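PDB 5ZI1: insecticidal crystal protein Cry7Cal from Bacillus thuringiensis, which is an insecticidal toxin active against locusts, which probably binds gut receptors and, as in related Cry toxins, forms membrane pores. Local coordinates for residues D418-I421 / E426-G429; R377-N382 / S405-D410; M25-H30 / G34-L39; P459-Y464 / T469-V474; F218-T223 / F254-G259. All coordinates share one frame; numbering follows the deposited sequence. Where two conformers were deposited one is given.

Overall arrangement
All five contacts lie in one chain with the three-domain build of the Cry toxins. Along the sequence they come in the order interaction 3, interaction 5, interaction 2, interaction 1, interaction 4. Interaction 3 joins two early helices of the N-terminal bundle, and interaction 5 ties helix 208-227 of that bundle to the segment entering the middle domain. Interactions 1 and 2, with centres about 13 Å apart, meet through Ile381 of strand 369-382 in the middle domain. Interaction 4 lies where the chain enters the C-terminal beta domain. Interactions 3 and 5, about 31 Å apart between centres, lie on opposite sides of the chain's centre. Bundle, middle domain and domain junctions are all represented.

Interaction 1 of 5, residues D418-I421 / E426-G429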
# COMPACT_ATOMS: atom_id res chain seq x y z
N ASP A 418 -9.23 -11.00 -21.76
CA ASP A 418 -9.84 -10.54 -23.00
C ASP A 418 -11.17 -9.84 -22.74
O ASP A 418 -11.58 -8.98 -23.54
CB ASP A 418 -10.00 -11.71 -23.96
CG ASP A 418 -8.87 -11.76 -24.98
OD1 ASP A 418 -8.14 -12.78 -25.02
OD2 ASP A 418 -8.71 -10.77 -25.74
N GLU A 419 -11.84 -10.17 -21.64
CA GLU A 419 -13.03 -9.47 -21.18
C GLU A 419 -12.75 -8.96 -19.78
O GLU A 419 -13.10 -9.61 -18.78
CB GLU A 419 -14.26 -10.38 -21.22
CG GLU A 419 -14.51 -11.01 -22.58
CD GLU A 419 -15.74 -10.43 -23.26
OE1 GLU A 419 -16.25 -9.39 -22.78
OE2 GLU A 419 -16.19 -11.01 -24.27
N PRO A 420 -12.08 -7.81 -19.65
CA PRO A 420 -11.61 -7.38 -18.33
C PRO A 420 -12.76 -7.10 -17.37
O PRO A 420 -13.88 -6.80 -17.78
CB PRO A 420 -10.82 -6.10 -18.64
CG PRO A 420 -10.35 -6.30 -20.05
CD PRO A 420 -11.51 -6.98 -20.73
N ILE A 421 -12.45 -7.21 -16.08
CA ILE A 421 -13.43 -7.13 -15.00
C ILE A 421 -13.01 -6.02 -14.05
O ILE A 421 -11.91 -6.07 -13.47
CB ILE A 421 -13.57 -8.47 -14.25
CG1 ILE A 421 -13.82 -9.62 -15.23
CG2 ILE A 421 -14.66 -8.40 -13.19
CD1 ILE A 421 -13.74 -10.99 -14.61
N GLU A 426 -6.23 -9.44 -9.81
CA GLU A 426 -5.49 -10.36 -10.67
C GLU A 426 -5.18 -9.72 -12.02
O GLU A 426 -4.24 -10.15 -12.69
CB GLU A 426 -6.30 -11.64 -10.86
CG GLU A 426 -5.49 -12.90 -10.78
CD GLU A 426 -6.30 -14.06 -10.22
OE1 GLU A 426 -7.55 -14.00 -10.33
OE2 GLU A 426 -5.70 -15.01 -9.65
N GLU A 427 -5.94 -8.69 -12.41
CA GLU A 427 -5.71 -8.01 -13.68
C GLU A 427 -4.93 -6.71 -13.52
O GLU A 427 -3.95 -6.50 -14.23
CB GLU A 427 -7.04 -7.74 -14.40
CG GLU A 427 -7.58 -8.97 -15.10
CD GLU A 427 -8.88 -8.69 -15.83
OE1 GLU A 427 -9.95 -8.79 -15.20
OE2 GLU A 427 -8.83 -8.36 -17.04
N TYR A 428 -5.36 -5.83 -12.62
CA TYR A 428 -4.67 -4.57 -12.39
C TYR A 428 -4.73 -4.23 -10.91
O TYR A 428 -5.76 -4.44 -10.26
CB TYR A 428 -5.27 -3.43 -13.23
CG TYR A 428 -6.70 -3.03 -12.89
CD1 TYR A 428 -7.79 -3.77 -13.34
CD2 TYR A 428 -6.96 -1.89 -12.14
CE1 TYR A 428 -9.10 -3.40 -13.04
CE2 TYR A 428 -8.25 -1.52 -11.82
CZ TYR A 428 -9.32 -2.27 -12.27
OH TYR A 428 -10.61 -1.88 -11.95
N GLY A 429 -3.62 -3.72 -10.38
CA GLY A 429 -3.52 -3.53 -8.94
C GLY A 429 -3.72 -2.10 -8.49
O GLY A 429 -3.89 -1.84 -7.30
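The carboxylate of Glu427 and the ring of Tyr428, neighbours in sequence, meet the 418-421 segment at two places. At the carboxylate, the backbone N of Ile421 reaches OE1 of Glu427 on its syn side, 21° out of the carboxylate plane. At the ring, the carbonyl O of Ile421 sits by the edge near the ring plane, 3.9 Å from CE1 of Tyr428.

The bond from Ile421 N to Glu427 OE1 is 3.1 Å long and moderately bent, with an N-H...O angle of 147°. The other carboxylate oxygen of Glu427, OE2, rests against the proline, 3.2 Å from Pro420 CA and 3.4 Å from Pro420 CB, and also accepts a hydrogen bond from the backbone N of Leu417. Both oxygens of this buried acid are therefore gripped by backbone amides of the same loop. The side chain arrives crosswise to Pro420 and Ile421, and with chi2 at -178° it is extended beyond CG, which carries the carboxylate across a gap of 7.5 Å between the CA atoms of Pro420 and Glu427. Asp424 brings a second carboxylate close to OE1, and this proximity may raise the proton affinity of one of the two acids.

Tyr428 is held at its far end, where OH bonds to Asp353 and to the backbone N of Gly423. Pro420 and Tyr428 both rest on Ile381 of strand 369-382. The arrangement is that of a long irregular connection, between strands 404-407 and 430-437, folded on itself and packed against a sheet of the beta-prism middle domain of Cry toxins.

Interaction 2 of 5, residues R377-N382 / S405-D410; sequences RLYGIN and STYSSD
Arg377 and Tyr407 belong to strands 369-382 and 404-407 of one four-stranded antiparallel sheet, and their CA atoms stand 9.5 Å apart because strand 352-365 runs between them. The sheet has the strand order 3-2-1-4 of a Greek key, as in the beta-prism middle domain of Cry toxins, and the side chains meet by reaching over the intervening strand. On that strand, Tyr358 packs against both Arg377 and Tyr407.

The meeting point is the hydroxyl of Tyr379. Tyr407 OH donates to Tyr379 OH over 3.2 Å, and the phenol of Tyr379 approaches the edge of the Tyr407 ring near its plane. The two tyrosine side chains cross at about a right angle, with CZ of Tyr379 4.1 Å from CE1 of Tyr407, so an apolar touch accompanies the polar one. From its own strand, Arg377 NH2 also donates to Tyr379 OH, at 3.2 Å and with a fairly straight N-H...O angle of 159°. Two donors thus converge on one phenolic oxygen, which should limit the swing of the Tyr379 ring.

Arg377 is extended through CD and then bends at chi3 (-53°), which turns its guanidinium toward the hydroxyls; its plane lies 57° from that of the Tyr407 ring. The contact is small and lies at the surface. At the guanidinium edge, near its plane, Tyr407 OH stands 3.8 Å from Arg377 NH2.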
# COMPACT_ATOMS: atom_id res chain seq x y z
N ARG A 377 -3.18 9.96 -22.68
CA ARG A 377 -4.30 9.06 -22.95
C ARG A 377 -4.57 8.20 -21.72
O ARG A 377 -3.64 7.59 -21.18
CB ARG A 377 -3.96 8.19 -24.17
CG ARG A 377 -5.01 7.21 -24.63
CD ARG A 377 -4.40 6.23 -25.62
NE ARG A 377 -3.74 6.94 -26.70
CZ ARG A 377 -2.59 6.57 -27.26
NH1 ARG A 377 -2.09 7.30 -28.25
NH2 ARG A 377 -1.94 5.49 -26.84
N LEU A 378 -5.82 8.16 -21.29
CA LEU A 378 -6.23 7.36 -20.14
C LEU A 378 -7.02 6.14 -20.59
O LEU A 378 -7.86 6.23 -21.49
CB LEU A 378 -7.09 8.17 -19.16
CG LEU A 378 -6.65 9.53 -18.63
CD1 LEU A 378 -7.41 9.84 -17.35
CD2 LEU A 378 -5.16 9.58 -18.41
N TYR A 379 -6.75 5.01 -19.94
CA TYR A 379 -7.48 3.76 -20.15
C TYR A 379 -8.29 3.44 -18.90
O TYR A 379 -7.72 3.31 -17.80
CB TYR A 379 -6.53 2.61 -20.45
CG TYR A 379 -5.65 2.76 -21.67
CD1 TYR A 379 -4.55 3.63 -21.66
CD2 TYR A 379 -5.87 2.00 -22.81
CE1 TYR A 379 -3.72 3.75 -22.77
CE2 TYR A 379 -5.04 2.12 -23.93
CZ TYR A 379 -3.97 3.00 -23.90
OH TYR A 379 -3.14 3.12 -25.01
N GLY A 380 -9.60 3.27 -19.07
CA GLY A 380 -10.50 3.11 -17.95
C GLY A 380 -11.42 1.92 -18.09
O GLY A 380 -11.61 1.37 -19.18
N ILE A 381 -12.01 1.52 -16.97
CA ILE A 381 -13.01 0.46 -16.95
C ILE A 381 -14.00 0.79 -15.85
O ILE A 381 -13.61 1.20 -14.76
CB ILE A 381 -12.38 -0.93 -16.74
CG1 ILE A 381 -13.44 -2.03 -16.89
CG2 ILE A 381 -11.63 -1.03 -15.37
CD1 ILE A 381 -12.91 -3.46 -16.79
N ASN A 382 -15.28 0.64 -16.13
CA ASN A 382 -16.27 1.04 -15.13
C ASN A 382 -16.92 -0.18 -14.51
O ASN A 382 -16.65 -1.32 -14.89
CB ASN A 382 -17.30 2.02 -15.72
CG ASN A 382 -18.34 1.35 -16.65
OD1 ASN A 382 -18.38 0.13 -16.83
ND2 ASN A 382 -19.20 2.18 -17.23
N SER A 405 7.96 8.72 -25.03
CA SER A 405 6.66 8.14 -24.77
C SER A 405 6.78 7.19 -23.58
O SER A 405 7.81 6.55 -23.37
CB SER A 405 6.14 7.41 -26.00
OG SER A 405 7.01 6.36 -26.33
N THR A 406 5.70 7.11 -22.80
CA THR A 406 5.70 6.31 -21.57
C THR A 406 4.33 5.66 -21.40
O THR A 406 3.30 6.30 -21.65
CB THR A 406 6.01 7.17 -20.34
OG1 THR A 406 7.20 7.92 -20.59
CG2 THR A 406 6.19 6.29 -19.05
N TYR A 407 4.35 4.38 -20.99
CA TYR A 407 3.17 3.67 -20.49
C TYR A 407 3.27 3.51 -18.97
O TYR A 407 4.27 3.01 -18.45
CB TYR A 407 3.05 2.29 -21.15
CG TYR A 407 2.20 2.28 -22.41
CD1 TYR A 407 0.82 2.22 -22.33
CD2 TYR A 407 2.79 2.34 -23.67
CE1 TYR A 407 0.03 2.22 -23.47
CE2 TYR A 407 2.02 2.33 -24.81
CZ TYR A 407 0.63 2.27 -24.71
OH TYR A 407 -0.16 2.27 -25.84
N SER A 408 2.22 3.93 -18.27
CA SER A 408 2.18 3.74 -16.82
C SER A 408 2.41 2.28 -16.45
O SER A 408 3.10 1.97 -15.46
CB SER A 408 0.84 4.22 -16.27
OG SER A 408 -0.20 3.37 -16.71
N SER A 409 1.84 1.37 -17.24
CA SER A 409 1.94 -0.05 -16.98
C SER A 409 3.35 -0.57 -17.05
O SER A 409 3.57 -1.75 -16.79
CB SER A 409 1.07 -0.83 -17.96
OG SER A 409 1.44 -0.53 -19.30
N ASP A 410 4.32 0.27 -17.43
CA ASP A 410 5.71 -0.17 -17.37
C ASP A 410 6.33 0.02 -15.99
O ASP A 410 7.36 -0.59 -15.71
CB ASP A 410 6.54 0.55 -18.42
CG ASP A 410 6.40 -0.09 -19.78
OD1 ASP A 410 6.71 -1.30 -19.89
OD2 ASP A 410 5.93 0.59 -20.71

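Interaction 3 of 5, residues M25-H30 / G34-L39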
# COMPACT_ATOMS: atom_id res chain seq x y z
N MET A 25 -3.50 -11.16 0.64
CA MET A 25 -4.70 -10.41 0.99
C MET A 25 -5.96 -11.21 0.68
O MET A 25 -6.94 -11.16 1.43
CB MET A 25 -4.74 -9.07 0.24
CG MET A 25 -3.57 -8.15 0.51
SD MET A 25 -3.89 -6.45 -0.04
CE MET A 25 -5.34 -6.01 0.90
N GLY A 26 -5.96 -11.95 -0.44
CA GLY A 26 -7.14 -12.70 -0.80
C GLY A 26 -7.43 -13.82 0.17
O GLY A 26 -8.59 -14.17 0.39
N PHE A 27 -6.39 -14.38 0.77
CA PHE A 27 -6.53 -15.48 1.72
C PHE A 27 -6.44 -15.00 3.17
O PHE A 27 -6.28 -15.82 4.08
CB PHE A 27 -5.46 -16.54 1.41
CG PHE A 27 -5.66 -17.86 2.11
CD1 PHE A 27 -6.44 -18.86 1.54
CD2 PHE A 27 -5.04 -18.14 3.33
CE1 PHE A 27 -6.61 -20.08 2.18
CE2 PHE A 27 -5.21 -19.35 3.98
CZ PHE A 27 -6.00 -20.33 3.40
N ALA A 28 -6.57 -13.70 3.42
CA ALA A 28 -6.37 -13.19 4.77
C ALA A 28 -7.46 -13.73 5.68
O ALA A 28 -8.66 -13.57 5.39
CB ALA A 28 -6.37 -11.66 4.77
N GLY A 29 -7.05 -14.38 6.78
CA GLY A 29 -7.96 -14.87 7.78
C GLY A 29 -8.42 -16.31 7.59
O GLY A 29 -8.87 -16.93 8.56
N HIS A 30 -8.32 -16.85 6.37
CA HIS A 30 -8.72 -18.23 6.11
C HIS A 30 -7.92 -19.20 6.97
O HIS A 30 -6.77 -18.94 7.36
CB HIS A 30 -8.52 -18.60 4.64
CG HIS A 30 -9.43 -17.92 3.67
ND1 HIS A 30 -9.22 -16.62 3.23
CD2 HIS A 30 -10.50 -18.38 2.97
CE1 HIS A 30 -10.15 -16.30 2.34
NE2 HIS A 30 -10.93 -17.35 2.16
N GLY A 34 -7.36 -27.46 3.47
CA GLY A 34 -7.37 -27.56 2.02
C GLY A 34 -7.00 -26.26 1.33
O GLY A 34 -6.18 -26.23 0.41
N GLY A 35 -7.60 -25.16 1.78
CA GLY A 35 -7.22 -23.87 1.24
C GLY A 35 -5.79 -23.49 1.59
O GLY A 35 -5.07 -22.95 0.75
N ILE A 36 -5.37 -23.75 2.83
CA ILE A 36 -3.99 -23.50 3.23
C ILE A 36 -3.03 -24.22 2.29
O ILE A 36 -1.98 -23.67 1.91
CB ILE A 36 -3.77 -23.92 4.70
CG1 ILE A 36 -4.33 -22.87 5.66
CG2 ILE A 36 -2.30 -24.15 4.98
CD1 ILE A 36 -3.35 -21.80 6.08
N ILE A 37 -3.37 -25.45 1.89
CA ILE A 37 -2.52 -26.19 0.97
C ILE A 37 -2.47 -25.50 -0.39
O ILE A 37 -1.41 -25.39 -1.01
CB ILE A 37 -3.01 -27.65 0.84
CG1 ILE A 37 -2.66 -28.44 2.11
CG2 ILE A 37 -2.40 -28.31 -0.40
CD1 ILE A 37 -3.34 -29.79 2.20
N GLY A 38 -3.61 -25.00 -0.86
CA GLY A 38 -3.63 -24.28 -2.12
C GLY A 38 -2.85 -22.98 -2.05
O GLY A 38 -2.17 -22.61 -3.02
N LEU A 39 -2.92 -22.28 -0.92
CA LEU A 39 -2.13 -21.06 -0.76
C LEU A 39 -0.64 -21.37 -0.80
O LEU A 39 0.14 -20.68 -1.48
CB LEU A 39 -2.50 -20.35 0.54
CG LEU A 39 -1.67 -19.08 0.75
CD1 LEU A 39 -1.90 -18.14 -0.40
CD2 LEU A 39 -1.98 -18.39 2.06
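Phe27 carries this contact, reaching Gly35, Ile36 and Leu39 from the corner where helix 13-26 ends and the chain turns into helix 33-47, a helix-loop-helix connection at the start of the N-terminal helical bundle. It is the first residue past the helix to leave helical backbone angles, and with CG anti to its backbone N (chi1 -167°) its ring projects toward the second helix.

The tight part is around that ring. Leu39 CB lies over one face, 4.2 Å from the ring centroid and only 5° off the normal, a CH-pi contact. His30 CB covers the opposite face, 3.2 Å above the plane and over its centre. Leu39 CD2 presses closely on Phe27 CD2 at 3.3 Å, while Ile36 CD1 comes to 3.7 Å from Phe27 CE2. Gly35 has no side chain, and the ring reaches the helix backbone there: Phe27 CZ is 3.5 Å from Ile36 N. Beyond this, Ile36 and Leu39 pack on Phe153 of helix 141-165.

The contact opens to solvent at the start of the second helix, where Gly35 is partly exposed and Gly34 fully so. By contrast, the type II beta turn from Phe27 to His30 is buried at its corner, Ala28 and Gly29, and Ala28 bonds the backbone of Thr245. Phe27 O closes the turn, accepting the backbone N of His30 and, weakly, the imidazole ND1 of His30 at 3.2 Å.

Interaction 4 of 5, residues P459-Y464 / T469-V474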
# COMPACT_ATOMS: atom_id res chain seq x y z
N PRO A 459 -15.08 1.15 -3.21
CA PRO A 459 -15.77 2.44 -3.09
C PRO A 459 -17.03 2.43 -2.25
O PRO A 459 -17.58 3.50 -1.99
CB PRO A 459 -16.07 2.81 -4.55
CG PRO A 459 -16.08 1.53 -5.29
CD PRO A 459 -15.07 0.64 -4.59
N ASP A 460 -17.44 1.27 -1.72
CA ASP A 460 -18.73 1.18 -1.04
C ASP A 460 -18.66 1.16 0.48
O ASP A 460 -19.68 1.42 1.11
CB ASP A 460 -19.49 -0.07 -1.49
CG ASP A 460 -19.97 0.03 -2.91
OD1 ASP A 460 -19.97 -1.01 -3.60
OD2 ASP A 460 -20.34 1.14 -3.33
N ASN A 461 -17.51 0.88 1.09
CA ASN A 461 -17.45 0.59 2.53
C ASN A 461 -18.46 -0.49 2.89
O ASN A 461 -19.17 -0.42 3.90
CB ASN A 461 -17.65 1.85 3.38
CG ASN A 461 -16.43 2.72 3.39
OD1 ASN A 461 -15.34 2.27 3.00
ND2 ASN A 461 -16.58 3.98 3.81
N LYS A 462 -18.51 -1.53 2.07
CA LYS A 462 -19.41 -2.64 2.29
C LYS A 462 -19.05 -3.39 3.57
O LYS A 462 -17.88 -3.68 3.83
CB LYS A 462 -19.36 -3.59 1.09
CG LYS A 462 -20.29 -4.79 1.20
CD LYS A 462 -20.27 -5.64 -0.06
CE LYS A 462 -21.26 -6.80 0.07
NZ LYS A 462 -20.96 -7.91 -0.88
N LEU A 463 -20.07 -3.71 4.38
CA LEU A 463 -19.90 -4.65 5.47
C LEU A 463 -20.13 -6.05 4.92
O LEU A 463 -21.08 -6.28 4.17
CB LEU A 463 -20.88 -4.39 6.61
CG LEU A 463 -20.73 -3.05 7.33
CD1 LEU A 463 -21.58 -3.06 8.58
CD2 LEU A 463 -19.27 -2.74 7.64
N TYR A 464 -19.25 -6.97 5.28
CA TYR A 464 -19.41 -8.35 4.85
C TYR A 464 -19.94 -9.15 6.02
O TYR A 464 -19.20 -9.37 7.00
CB TYR A 464 -18.09 -8.93 4.33
CG TYR A 464 -17.50 -8.15 3.18
CD1 TYR A 464 -16.67 -7.07 3.41
CD2 TYR A 464 -17.81 -8.47 1.85
CE1 TYR A 464 -16.14 -6.33 2.38
CE2 TYR A 464 -17.27 -7.73 0.79
CZ TYR A 464 -16.45 -6.66 1.07
OH TYR A 464 -15.89 -5.90 0.07
N THR A 469 -14.82 -7.31 8.52
CA THR A 469 -14.62 -6.24 7.57
C THR A 469 -13.72 -5.21 8.23
O THR A 469 -14.08 -4.63 9.26
CB THR A 469 -15.95 -5.61 7.13
OG1 THR A 469 -16.86 -6.66 6.77
CG2 THR A 469 -15.72 -4.73 5.91
N GLN A 470 -12.54 -5.02 7.66
CA GLN A 470 -11.56 -4.11 8.25
C GLN A 470 -11.53 -2.89 7.35
O GLN A 470 -11.09 -2.96 6.20
CB GLN A 470 -10.19 -4.78 8.40
CG GLN A 470 -9.14 -3.90 9.08
CD GLN A 470 -7.74 -4.49 8.96
OE1 GLN A 470 -7.15 -4.48 7.89
NE2 GLN A 470 -7.21 -5.01 10.07
N ILE A 471 -12.02 -1.78 7.89
CA ILE A 471 -12.21 -0.54 7.15
C ILE A 471 -11.28 0.50 7.77
O ILE A 471 -11.40 0.79 8.97
CB ILE A 471 -13.66 -0.05 7.20
CG1 ILE A 471 -14.62 -1.13 6.68
CG2 ILE A 471 -13.79 1.24 6.41
CD1 ILE A 471 -16.08 -0.65 6.59
N PRO A 472 -10.35 1.07 7.01
CA PRO A 472 -9.46 2.07 7.59
C PRO A 472 -10.24 3.30 7.99
O PRO A 472 -11.23 3.67 7.36
CB PRO A 472 -8.49 2.38 6.44
CG PRO A 472 -8.45 1.10 5.68
CD PRO A 472 -9.87 0.57 5.73
N ALA A 473 -9.78 3.94 9.06
CA ALA A 473 -10.39 5.18 9.48
C ALA A 473 -10.39 6.21 8.36
O ALA A 473 -11.32 7.03 8.26
CB ALA A 473 -9.67 5.72 10.72
N VAL A 474 -9.38 6.18 7.49
CA VAL A 474 -9.35 7.17 6.41
C VAL A 474 -10.43 6.92 5.36
O VAL A 474 -10.66 7.81 4.54
CB VAL A 474 -7.95 7.24 5.76
CG1 VAL A 474 -6.95 7.75 6.77
CG2 VAL A 474 -7.52 5.90 5.22
O HOH W 1 -18.25 -7.69 8.70
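Tyr464 and Thr469 meet where strand 468-472 returns alongside the loop that precedes it, at the entry to the C-terminal beta-sandwich domain of the Cry fold. The innermost contact is the hydrogen bond from Tyr464 N to Thr469 OG1, 2.8 Å long and nearly straight at 166°. OG1 lies anti to the carbonyl carbon of its own residue (chi1 -48°), which places it at the edge of the Tyr464 ring, near its plane, and leaves the methyl, anti to the backbone N, against the same loop. That methyl, CG2, is 3.2 Å from Lys462 O and 3.6 Å from Tyr464 CD1, a close fit. A water at 2.6 Å from both Thr469 OG1 and Tyr464 O adds a second link, so the threonine hydroxyl joins the loop directly and through water.

Next outward is the apolar layer. Leu463 CD2 meets Ile471 CD1 at 4.0 Å, the two side chains crossing at about a right angle, and both rest on Phe597 of strand 589-599, the antiparallel neighbour of strand 468-472.

Further out, Asn461 adopts left-handed helical backbone angles. Its amide is fixed at both ends, with OD1 accepting from Lys475 NZ and ND2 donating to Arg513 O, and Ser515 binds the backbone of Asn461 and Leu463. From this fixed position, Asn461 OD1 lies 3.9 Å from Ile471 CG2.

Interaction 5 of 5, residues F218-T223 / F254-G259; sequences FRREMT and FTDPIG
A single guanidinium nitrogen, NH1 of Arg220, serves both the backbone carbonyl of Phe254 and the carboxylate of Asp256, two residues further along, on a segment that has neither helix nor sheet beyond its first residue. Toward Phe254 O the bond is 3.2 Å long with an N-H...O angle of 159°; it falls on a lone pair in the carbonyl plane and lies close to the guanidinium plane. Toward Asp256 OD1 it is a shorter salt bridge, 2.9 Å from NH1, but bent to 145° and reached from above the carboxylate plane. The guanidinium and carboxylate planes are 68° apart, so this is not a coplanar, two-pronged pairing. NH2 adds only a weak, 3.4 Å bond to the same Asp256 OD1.

Arg220 leaves the helix with its chain extended, chi1 and chi2 both anti, which brings CD to 3.3 Å from Phe254 O; the bend at chi3 then turns the guanidinium toward Asp256. Thr255 CA passes 3.7 Å from Arg220 NH1, and its hydroxyl OG1 accepts from Trp452 NE1.

Each acceptor has another partner from helix 208-227: Asp256 OD2 forms a salt bridge with Arg217, and Phe254 O accepts the side-chain ND2 of Asn216. Asn216, Arg217 and Arg220, all on this helix, thus hold the carbonyl and the acid. Arg220 and Thr255 also pack on Gln411. Helix 208-227 belongs to the N-terminal bundle and the 254-259 segment to the middle domain, and the contact forms part of the polar interface between them, consistent with the three-domain Cry fold.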
# COMPACT_ATOMS: atom_id res chain seq x y z
N PHE A 218 12.24 4.59 -5.08
CA PHE A 218 12.43 3.68 -3.97
C PHE A 218 11.15 3.57 -3.15
O PHE A 218 10.67 2.47 -2.86
CB PHE A 218 13.59 4.17 -3.12
CG PHE A 218 13.84 3.37 -1.89
CD1 PHE A 218 14.65 2.26 -1.92
CD2 PHE A 218 13.30 3.77 -0.68
CE1 PHE A 218 14.90 1.54 -0.77
CE2 PHE A 218 13.55 3.06 0.47
CZ PHE A 218 14.35 1.94 0.43
N ARG A 219 10.55 4.72 -2.82
CA ARG A 219 9.28 4.71 -2.10
C ARG A 219 8.23 3.90 -2.85
O ARG A 219 7.55 3.05 -2.26
CB ARG A 219 8.80 6.14 -1.87
CG ARG A 219 7.33 6.27 -1.53
CD ARG A 219 7.02 7.67 -0.99
NE ARG A 219 7.41 8.70 -1.94
CZ ARG A 219 7.61 9.98 -1.61
NH1 ARG A 219 7.45 10.39 -0.33
NH2 ARG A 219 7.99 10.86 -2.56
N ARG A 220 8.10 4.12 -4.16
CA ARG A 220 7.04 3.45 -4.91
C ARG A 220 7.26 1.95 -4.93
O ARG A 220 6.36 1.18 -4.57
CB ARG A 220 6.96 3.99 -6.33
CG ARG A 220 5.88 3.30 -7.13
CD ARG A 220 5.75 3.90 -8.52
NE ARG A 220 6.83 3.46 -9.40
CZ ARG A 220 7.85 4.22 -9.78
NH1 ARG A 220 7.93 5.48 -9.37
NH2 ARG A 220 8.78 3.71 -10.57
N GLU A 221 8.45 1.51 -5.33
CA GLU A 221 8.70 0.08 -5.46
C GLU A 221 8.73 -0.62 -4.10
O GLU A 221 8.21 -1.74 -3.97
CB GLU A 221 9.99 -0.15 -6.23
CG GLU A 221 9.90 0.29 -7.73
CD GLU A 221 11.03 -0.28 -8.57
OE1 GLU A 221 11.77 -1.13 -8.04
OE2 GLU A 221 11.19 0.12 -9.75
N MET A 222 9.33 0.00 -3.07
CA MET A 222 9.44 -0.66 -1.77
C MET A 222 8.13 -0.65 -1.00
O MET A 222 7.94 -1.50 -0.11
CB MET A 222 10.53 -0.02 -0.91
CG MET A 222 11.89 -0.09 -1.55
SD MET A 222 12.38 -1.80 -1.86
CE MET A 222 12.83 -2.28 -0.17
N THR A 223 7.25 0.30 -1.30
CA THR A 223 5.87 0.19 -0.84
C THR A 223 5.26 -1.12 -1.32
O THR A 223 4.67 -1.88 -0.53
CB THR A 223 5.08 1.40 -1.35
OG1 THR A 223 5.60 2.58 -0.72
CG2 THR A 223 3.59 1.28 -1.03
N PHE A 254 3.30 7.37 -6.37
CA PHE A 254 3.47 8.18 -7.58
C PHE A 254 4.46 7.55 -8.53
O PHE A 254 5.55 7.14 -8.11
CB PHE A 254 3.91 9.60 -7.23
CG PHE A 254 2.80 10.44 -6.65
CD1 PHE A 254 2.42 10.28 -5.31
CD2 PHE A 254 2.11 11.35 -7.46
CE1 PHE A 254 1.39 11.04 -4.76
CE2 PHE A 254 1.07 12.11 -6.92
CZ PHE A 254 0.70 11.94 -5.57
N THR A 255 4.06 7.47 -9.81
CA THR A 255 4.94 7.04 -10.89
C THR A 255 5.93 8.16 -11.21
O THR A 255 5.79 9.30 -10.75
CB THR A 255 4.12 6.66 -12.13
OG1 THR A 255 3.09 7.63 -12.38
CG2 THR A 255 3.47 5.27 -11.98
N ASP A 256 6.95 7.82 -12.00
CA ASP A 256 8.00 8.80 -12.29
C ASP A 256 7.41 10.03 -12.97
O ASP A 256 6.42 9.93 -13.71
CB ASP A 256 9.09 8.21 -13.18
CG ASP A 256 9.83 7.07 -12.50
OD1 ASP A 256 9.66 6.89 -11.27
OD2 ASP A 256 10.60 6.36 -13.20
N PRO A 257 7.97 11.22 -12.73
CA PRO A 257 7.42 12.42 -13.37
C PRO A 257 7.45 12.30 -14.88
O PRO A 257 8.34 11.67 -15.46
CB PRO A 257 8.33 13.55 -12.86
CG PRO A 257 8.86 12.99 -11.48
CD PRO A 257 9.06 11.52 -11.78
N ILE A 258 6.43 12.86 -15.52
CA ILE A 258 6.29 12.78 -16.98
C ILE A 258 7.07 13.96 -17.54
O ILE A 258 6.55 15.05 -17.79
CB ILE A 258 4.82 12.81 -17.42
CG1 ILE A 258 3.99 11.74 -16.71
CG2 ILE A 258 4.72 12.64 -18.93
CD1 ILE A 258 2.52 11.90 -17.04
N GLY A 259 8.37 13.75 -17.69
CA GLY A 259 9.25 14.77 -18.23
C GLY A 259 10.22 14.13 -19.20
O GLY A 259 10.37 12.90 -19.24